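Local coordinates for protein 3'-5' exonuclease crn-4 (Caenorhabditis elegans, PDB 5DK5) that digests RNA and DNA from the 3' end as a metal-dependent DEDDh exonuclease and takes part in apoptotic DNA degradation, at residues 95-106 with 134-145. Sequence-based numbering, arbitrary orientation.
Sequences FDVVYEQFQQWL and MKLSNIQMPAFF
CG of Tyr-99 stands anti to the backbone N (chi1 179°), which carries the ring toward Met-134, bent at chi2, and Ile-139; both lie on one side of its plane, and Gln-103 CG lies over the other face. The Met-134 sulfur stands above the Tyr-99 ring, SD 4.8 Å from the centroid and 13° off the normal, and Met-134 CE reaches Tyr-99 CE1 at 3.6 Å. The same sulfur lies at the edge of the Phe-95 ring. Ile-139 runs antiparallel alongside Tyr-99, with CG2 4.0 Å from Tyr-99 CE2. At the ring's end, Tyr-99 OH meets Pro-142 CG at 3.3 Å and, through a water 3.0 Å from OH, is linked to Gln-140 O. A leucine in place of Tyr-99 would probably leave the Met-134 sulfur without its ring face and the water without its hydroxyl partner. Farther along, Phe-144 CE1 abuts the Phe-102 edge, 3.7 Å from CE2, with the planes at 70°; Leu-106 CD1 and Pro-142 CB lie over opposite faces of Phe-144. Phe-145 completes this aromatic cluster, nearly parallel to Phe-102 but slid aside, centroids 5.9 Å apart, and meets Phe-118 edge-to-face. Asn-138, with positive phi, ends helix 124-136 in a Schellman motif: Ile-139 N bonds to Met-134 O (2.8 Å), Asn-138 N weakly to Lys-135 O. This helix-to-loop packing in the RNase H-like exonuclease fold joins helix 95-109 to the connection between helix 124-136 and strand 147-150.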
ATOM      1  N   PHE B  95      -2.609  16.237   2.032  1.00 18.83           N
ATOM      2  CA  PHE B  95      -1.704  17.152   1.340  1.00 21.74           C
ATOM      3  C   PHE B  95      -2.298  18.537   1.095  1.00 21.79           C
ATOM      4  O   PHE B  95      -1.584  19.539   1.151  1.00 19.95           O
ATOM      5  CB  PHE B  95      -1.269  16.554   0.001  1.00 21.67           C
ATOM      6  CG  PHE B  95      -0.328  17.436  -0.771  1.00 22.47           C
ATOM      7  CD1 PHE B  95       1.022  17.464  -0.464  1.00 22.29           C
ATOM      8  CD2 PHE B  95      -0.792  18.240  -1.799  1.00 21.90           C
ATOM      9  CE1 PHE B  95       1.888  18.273  -1.170  1.00 19.76           C
ATOM     10  CE2 PHE B  95       0.069  19.051  -2.506  1.00 22.41           C
ATOM     11  CZ  PHE B  95       1.412  19.068  -2.190  1.00 20.14           C
ATOM     12  N   ASP B  96      -3.596  18.595   0.815  1.00 25.15           N
ATOM     13  CA  ASP B  96      -4.244  19.868   0.517  1.00 28.00           C
ATOM     14  C   ASP B  96      -4.161  20.820   1.708  1.00 28.79           C
ATOM     15  O   ASP B  96      -3.968  22.025   1.535  1.00 28.78           O
ATOM     16  CB  ASP B  96      -5.704  19.649   0.112  1.00 29.80           C
ATOM     17  CG  ASP B  96      -6.480  18.836   1.128  1.00 31.79           C
ATOM     18  OD1 ASP B  96      -5.925  17.853   1.664  1.00 32.87           O
ATOM     19  OD2 ASP B  96      -7.653  19.181   1.386  1.00 31.97           O
ATOM     20  N   VAL B  97      -4.292  20.277   2.912  1.00 25.71           N
ATOM     21  CA  VAL B  97      -4.199  21.082   4.124  1.00 26.19           C
ATOM     22  C   VAL B  97      -2.760  21.531   4.362  1.00 27.53           C
ATOM     23  O   VAL B  97      -2.503  22.702   4.640  1.00 29.19           O
ATOM     24  CB  VAL B  97      -4.695  20.302   5.352  1.00 28.58           C
ATOM     25  CG1 VAL B  97      -4.546  21.135   6.627  1.00 28.38           C
ATOM     26  CG2 VAL B  97      -6.142  19.882   5.158  1.00 29.96           C
ATOM     27  N   VAL B  98      -1.827  20.593   4.254  1.00 24.43           N
ATOM     28  CA  VAL B  98      -0.420  20.883   4.494  1.00 23.45           C
ATOM     29  C   VAL B  98       0.120  21.863   3.459  1.00 21.90           C
ATOM     30  O   VAL B  98       0.938  22.723   3.780  1.00 22.59           O
ATOM     31  CB  VAL B  98       0.424  19.599   4.472  1.00 22.15           C
ATOM     32  CG1 VAL B  98       1.910  19.918   4.563  1.00 20.69           C
ATOM     33  CG2 VAL B  98       0.009  18.686   5.618  1.00 21.41           C
ATOM     34  N   TYR B  99      -0.335  21.727   2.217  1.00 21.97           N
ATOM     35  CA  TYR B  99       0.080  22.641   1.161  1.00 23.58           C
ATOM     36  C   TYR B  99      -0.443  24.046   1.432  1.00 26.52           C
ATOM     37  O   TYR B  99       0.227  25.033   1.138  1.00 22.60           O
ATOM     38  CB  TYR B  99      -0.405  22.162  -0.208  1.00 24.61           C
ATOM     39  CG  TYR B  99      -0.021  23.103  -1.330  1.00 24.88           C
ATOM     40  CD1 TYR B  99       1.286  23.169  -1.792  1.00 25.32           C
ATOM     41  CD2 TYR B  99      -0.965  23.936  -1.919  1.00 26.72           C
ATOM     42  CE1 TYR B  99       1.642  24.036  -2.810  1.00 27.87           C
ATOM     43  CE2 TYR B  99      -0.618  24.801  -2.939  1.00 26.70           C
ATOM     44  CZ  TYR B  99       0.686  24.846  -3.380  1.00 28.38           C
ATOM     45  OH  TYR B  99       1.033  25.708  -4.396  1.00 32.49           O
ATOM     46  N   GLU B 100      -1.646  24.130   1.993  1.00 27.86           N
ATOM     47  CA  GLU B 100      -2.224  25.417   2.355  1.00 28.64           C
ATOM     48  C   GLU B 100      -1.420  26.063   3.480  1.00 27.27           C
ATOM     49  O   GLU B 100      -1.203  27.275   3.484  1.00 25.36           O
ATOM     50  CB  GLU B 100      -3.688  25.244   2.765  1.00 29.57           C
ATOM     51  CG  GLU B 100      -4.357  26.506   3.283  1.00 33.02           C
ATOM     52  CD  GLU B 100      -4.314  27.651   2.288  1.00 40.05           C
ATOM     53  OE1 GLU B 100      -4.327  27.388   1.065  1.00 43.85           O
ATOM     54  OE2 GLU B 100      -4.266  28.819   2.729  1.00 41.17           O
ATOM     55  N   GLN B 101      -0.974  25.248   4.430  1.00 30.06           N
ATOM     56  CA  GLN B 101      -0.136  25.732   5.522  1.00 29.50           C
ATOM     57  C   GLN B 101       1.219  26.184   4.983  1.00 29.35           C
ATOM     58  O   GLN B 101       1.824  27.125   5.498  1.00 28.66           O
ATOM     59  CB  GLN B 101       0.049  24.643   6.580  1.00 29.83           C
ATOM     60  CG  GLN B 101      -1.226  24.289   7.337  1.00 34.00           C
ATOM     61  CD  GLN B 101      -1.079  23.052   8.204  1.00 37.53           C
ATOM     62  OE1 GLN B 101      -0.257  22.179   7.931  1.00 38.30           O
ATOM     63  NE2 GLN B 101      -1.880  22.974   9.259  1.00 39.93           N
ATOM     64  N   PHE B 102       1.683  25.505   3.941  1.00 28.12           N
ATOM     65  CA  PHE B 102       2.955  25.834   3.311  1.00 23.78           C
ATOM     66  C   PHE B 102       2.888  27.188   2.609  1.00 26.94           C
ATOM     67  O   PHE B 102       3.833  27.971   2.669  1.00 25.54           O
ATOM     68  CB  PHE B 102       3.352  24.732   2.324  1.00 24.64           C
ATOM     69  CG  PHE B 102       4.250  25.198   1.217  1.00 25.34           C
ATOM     70  CD1 PHE B 102       5.588  25.459   1.453  1.00 29.66           C
ATOM     71  CD2 PHE B 102       3.756  25.361  -0.067  1.00 27.69           C
ATOM     72  CE1 PHE B 102       6.415  25.885   0.431  1.00 32.61           C
ATOM     73  CE2 PHE B 102       4.579  25.786  -1.091  1.00 29.66           C
ATOM     74  CZ  PHE B 102       5.909  26.046  -0.843  1.00 32.47           C
ATOM     75  N   GLN B 103       1.766  27.466   1.952  1.00 28.83           N
ATOM     76  CA  GLN B 103       1.580  28.746   1.280  1.00 30.74           C
ATOM     77  C   GLN B 103       1.524  29.895   2.283  1.00 32.32           C
ATOM     78  O   GLN B 103       2.107  30.956   2.056  1.00 35.08           O
ATOM     79  CB  GLN B 103       0.309  28.730   0.434  1.00 35.57           C
ATOM     80  CG  GLN B 103       0.398  27.835  -0.788  1.00 40.63           C
ATOM     81  CD  GLN B 103      -0.787  27.996  -1.712  1.00 44.37           C
ATOM     82  OE1 GLN B 103      -1.902  27.587  -1.389  1.00 45.29           O
ATOM     83  NE2 GLN B 103      -0.555  28.604  -2.868  1.00 45.90           N
ATOM     84  N   GLN B 104       0.821  29.682   3.391  1.00 31.53           N
ATOM     85  CA  GLN B 104       0.739  30.693   4.438  1.00 32.69           C
ATOM     86  C   GLN B 104       2.112  30.944   5.055  1.00 32.20           C
ATOM     87  O   GLN B 104       2.448  32.076   5.404  1.00 33.92           O
ATOM     88  CB  GLN B 104      -0.257  30.266   5.518  1.00 33.56           C
ATOM     89  CG  GLN B 104      -0.410  31.270   6.650  1.00 34.65           C
ATOM     90  CD  GLN B 104      -0.807  32.642   6.152  1.00 36.37           C
ATOM     91  OE1 GLN B 104      -1.722  32.778   5.339  1.00 38.28           O
ATOM     92  NE2 GLN B 104      -0.112  33.668   6.625  1.00 37.30           N
ATOM     93  N   TRP B 105       2.897  29.880   5.183  1.00 27.27           N
ATOM     94  CA  TRP B 105       4.247  29.973   5.726  1.00 28.03           C
ATOM     95  C   TRP B 105       5.110  30.910   4.887  1.00 29.16           C
ATOM     96  O   TRP B 105       5.872  31.711   5.426  1.00 30.21           O
ATOM     97  CB  TRP B 105       4.877  28.581   5.794  1.00 27.33           C
ATOM     98  CG  TRP B 105       6.253  28.541   6.385  1.00 29.06           C
ATOM     99  CD1 TRP B 105       6.594  28.762   7.688  1.00 30.08           C
ATOM    100  CD2 TRP B 105       7.473  28.239   5.696  1.00 30.14           C
ATOM    101  NE1 TRP B 105       7.951  28.623   7.851  1.00 31.77           N
ATOM    102  CE2 TRP B 105       8.514  28.301   6.644  1.00 31.48           C
ATOM    103  CE3 TRP B 105       7.786  27.924   4.370  1.00 30.33           C
ATOM    104  CZ2 TRP B 105       9.845  28.061   6.308  1.00 32.53           C
ATOM    105  CZ3 TRP B 105       9.109  27.687   4.038  1.00 31.49           C
ATOM    106  CH2 TRP B 105      10.122  27.759   5.003  1.00 31.77           C
ATOM    107  N   LEU B 106       4.984  30.815   3.567  1.00 28.25           N
ATOM    108  CA  LEU B 106       5.703  31.709   2.665  1.00 30.45           C
ATOM    109  C   LEU B 106       5.283  33.157   2.892  1.00 31.37           C
ATOM    110  O   LEU B 106       6.121  34.061   2.901  1.00 29.80           O
ATOM    111  CB  LEU B 106       5.458  31.319   1.205  1.00 30.10           C
ATOM    112  CG  LEU B 106       5.973  29.949   0.758  1.00 30.94           C
ATOM    113  CD1 LEU B 106       5.526  29.661  -0.664  1.00 30.88           C
ATOM    114  CD2 LEU B 106       7.489  29.871   0.868  1.00 32.35           C
ATOM    115  N   MET B 134       0.031  17.068  -7.129  1.00 23.77           N
ATOM    116  CA  MET B 134      -0.852  18.179  -7.481  1.00 24.90           C
ATOM    117  C   MET B 134      -2.051  17.672  -8.274  1.00 26.79           C
ATOM    118  O   MET B 134      -3.162  18.181  -8.127  1.00 29.36           O
ATOM    119  CB  MET B 134      -0.105  19.241  -8.295  1.00 25.99           C
ATOM    120  CG  MET B 134       0.929  20.049  -7.516  1.00 29.60           C
ATOM    121  SD  MET B 134       0.301  20.943  -6.092  1.00 51.53           S
ATOM    122  CE  MET B 134       1.829  21.659  -5.501  1.00 72.94           C
ATOM    123  N   LYS B 135      -1.820  16.669  -9.115  1.00 26.43           N
ATOM    124  CA  LYS B 135      -2.891  16.067  -9.901  1.00 25.24           C
ATOM    125  C   LYS B 135      -3.862  15.327  -8.990  1.00 25.33           C
ATOM    126  O   LYS B 135      -5.076  15.461  -9.133  1.00 28.14           O
ATOM    127  CB  LYS B 135      -2.322  15.111 -10.951  1.00 25.10           C
ATOM    128  CG  LYS B 135      -3.374  14.431 -11.827  1.00 24.52           C
ATOM    129  CD  LYS B 135      -4.075  15.433 -12.728  1.00 26.04           C
ATOM    130  CE  LYS B 135      -5.054  14.755 -13.670  1.00 27.63           C
ATOM    131  NZ  LYS B 135      -6.169  14.103 -12.936  1.00 31.32           N
ATOM    132  N   LEU B 136      -3.322  14.541  -8.062  1.00 23.01           N
ATOM    133  CA  LEU B 136      -4.149  13.805  -7.112  1.00 22.47           C
ATOM    134  C   LEU B 136      -5.022  14.754  -6.299  1.00 23.27           C
ATOM    135  O   LEU B 136      -6.199  14.481  -6.059  1.00 25.96           O
ATOM    136  CB  LEU B 136      -3.282  12.969  -6.166  1.00 20.97           C
ATOM    137  CG  LEU B 136      -2.426  11.856  -6.770  1.00 18.24           C
ATOM    138  CD1 LEU B 136      -1.711  11.102  -5.661  1.00 21.17           C
ATOM    139  CD2 LEU B 136      -3.265  10.909  -7.609  1.00 22.95           C
ATOM    140  N   SER B 137      -4.437  15.871  -5.882  1.00 23.84           N
ATOM    141  CA  SER B 137      -5.131  16.838  -5.040  1.00 25.68           C
ATOM    142  C   SER B 137      -5.917  17.857  -5.859  1.00 28.66           C
ATOM    143  O   SER B 137      -6.590  18.723  -5.299  1.00 31.20           O
ATOM    144  CB  SER B 137      -4.124  17.558  -4.146  1.00 24.71           C
ATOM    145  OG  SER B 137      -3.348  16.623  -3.418  1.00 23.96           O
ATOM    146  N   ASN B 138      -5.831  17.746  -7.181  1.00 32.11           N
ATOM    147  CA  ASN B 138      -6.477  18.693  -8.085  1.00 33.89           C
ATOM    148  C   ASN B 138      -6.072  20.133  -7.774  1.00 36.11           C
ATOM    149  O   ASN B 138      -6.912  21.033  -7.721  1.00 37.19           O
ATOM    150  CB  ASN B 138      -7.999  18.552  -8.018  1.00 36.28           C
ATOM    151  CG  ASN B 138      -8.704  19.328  -9.119  1.00 39.73           C
ATOM    152  OD1 ASN B 138      -8.124  19.597 -10.171  1.00 40.83           O
ATOM    153  ND2 ASN B 138      -9.952  19.706  -8.872  1.00 39.36           N
ATOM    154  N   ILE B 139      -4.777  20.335  -7.557  1.00 30.96           N
ATOM    155  CA  ILE B 139      -4.233  21.663  -7.312  1.00 29.65           C
ATOM    156  C   ILE B 139      -3.408  22.098  -8.515  1.00 27.47           C
ATOM    157  O   ILE B 139      -2.680  21.301  -9.105  1.00 23.65           O
ATOM    158  CB  ILE B 139      -3.363  21.697  -6.040  1.00 32.31           C
ATOM    159  CG1 ILE B 139      -4.172  21.189  -4.843  1.00 34.06           C
ATOM    160  CG2 ILE B 139      -2.846  23.116  -5.781  1.00 34.30           C
ATOM    161  CD1 ILE B 139      -3.399  21.133  -3.541  1.00 36.69           C
ATOM    162  N   GLN B 140      -3.540  23.367  -8.884  1.00 28.39           N
ATOM    163  CA  GLN B 140      -2.783  23.914  -9.998  1.00 33.37           C
ATOM    164  C   GLN B 140      -1.303  23.989  -9.647  1.00 32.28           C
ATOM    165  O   GLN B 140      -0.937  24.434  -8.559  1.00 32.96           O
ATOM    166  CB  GLN B 140      -3.310  25.299 -10.368  1.00 42.47           C
ATOM    167  CG  GLN B 140      -2.650  25.904 -11.590  1.00 51.14           C
ATOM    168  CD  GLN B 140      -3.265  27.232 -11.977  1.00 58.20           C
ATOM    169  OE1 GLN B 140      -3.634  27.444 -13.132  1.00 60.74           O
ATOM    170  NE2 GLN B 140      -3.382  28.136 -11.010  1.00 60.27           N
ATOM    171  N   MET B 141      -0.458  23.549 -10.570  1.00 37.08           N
ATOM    172  CA  MET B 141       0.985  23.598 -10.367  1.00 37.76           C
ATOM    173  C   MET B 141       1.432  25.052 -10.185  1.00 36.76           C
ATOM    174  O   MET B 141       1.284  25.858 -11.102  1.00 37.49           O
ATOM    175  CB  MET B 141       1.712  22.961 -11.550  1.00 39.64           C
ATOM    176  CG  MET B 141       3.167  22.631 -11.274  1.00 38.70           C
ATOM    177  SD  MET B 141       3.355  21.228 -10.156  1.00 34.41           S
ATOM    178  CE  MET B 141       5.132  21.022 -10.184  1.00 26.04           C
ATOM    179  N   PRO B 142       1.976  25.397  -9.000  1.00 32.84           N
ATOM    180  CA  PRO B 142       2.326  26.800  -8.748  1.00 33.51           C
ATOM    181  C   PRO B 142       3.531  27.275  -9.555  1.00 33.65           C
ATOM    182  O   PRO B 142       4.358  26.469  -9.981  1.00 33.02           O
ATOM    183  CB  PRO B 142       2.633  26.822  -7.248  1.00 34.06           C
ATOM    184  CG  PRO B 142       3.084  25.447  -6.940  1.00 32.74           C
ATOM    185  CD  PRO B 142       2.301  24.537  -7.846  1.00 31.25           C
ATOM    186  N   ALA B 143       3.624  28.585  -9.748  1.00 31.38           N
ATOM    187  CA  ALA B 143       4.678  29.169 -10.563  1.00 33.62           C
ATOM    188  C   ALA B 143       6.062  28.949  -9.962  1.00 32.39           C
ATOM    189  O   ALA B 143       7.047  28.853 -10.692  1.00 33.92           O
ATOM    190  CB  ALA B 143       4.423  30.655 -10.754  1.00 36.71           C
ATOM    191  N   PHE B 144       6.139  28.874  -8.635  1.00 31.95           N
ATOM    192  CA  PHE B 144       7.430  28.716  -7.966  1.00 32.96           C
ATOM    193  C   PHE B 144       7.881  27.252  -7.901  1.00 31.45           C
ATOM    194  O   PHE B 144       8.962  26.958  -7.387  1.00 30.13           O
ATOM    195  CB  PHE B 144       7.393  29.318  -6.553  1.00 35.51           C
ATOM    196  CG  PHE B 144       6.196  28.916  -5.736  1.00 36.97           C
ATOM    197  CD1 PHE B 144       6.086  27.638  -5.214  1.00 37.17           C
ATOM    198  CD2 PHE B 144       5.193  29.833  -5.465  1.00 37.44           C
ATOM    199  CE1 PHE B 144       4.989  27.277  -4.453  1.00 37.21           C
ATOM    200  CE2 PHE B 144       4.095  29.478  -4.704  1.00 38.26           C
ATOM    201  CZ  PHE B 144       3.994  28.199  -4.197  1.00 37.18           C
ATOM    202  N   PHE B 145       7.056  26.344  -8.419  1.00 31.47           N
ATOM    203  CA  PHE B 145       7.449  24.945  -8.583  1.00 29.71           C
ATOM    204  C   PHE B 145       7.791  24.626 -10.042  1.00 29.86           C
ATOM    205  O   PHE B 145       8.251  23.524 -10.349  1.00 29.38           O
ATOM    206  CB  PHE B 145       6.339  23.997  -8.105  1.00 28.19           C
ATOM    207  CG  PHE B 145       6.297  23.777  -6.608  1.00 27.10           C
ATOM    208  CD1 PHE B 145       7.226  24.358  -5.758  1.00 28.45           C
ATOM    209  CD2 PHE B 145       5.324  22.959  -6.059  1.00 27.65           C
ATOM    210  CE1 PHE B 145       7.175  24.134  -4.391  1.00 28.66           C
ATOM    211  CE2 PHE B 145       5.268  22.731  -4.694  1.00 26.56           C
ATOM    212  CZ  PHE B 145       6.194  23.318  -3.860  1.00 27.18           C
TER
HETATM  213  O   HOH W   1      -5.110  16.309  -1.317  1.00 33.50           O
HETATM  214  O   HOH W   2      -1.175  26.515  -6.331  1.00 41.79           O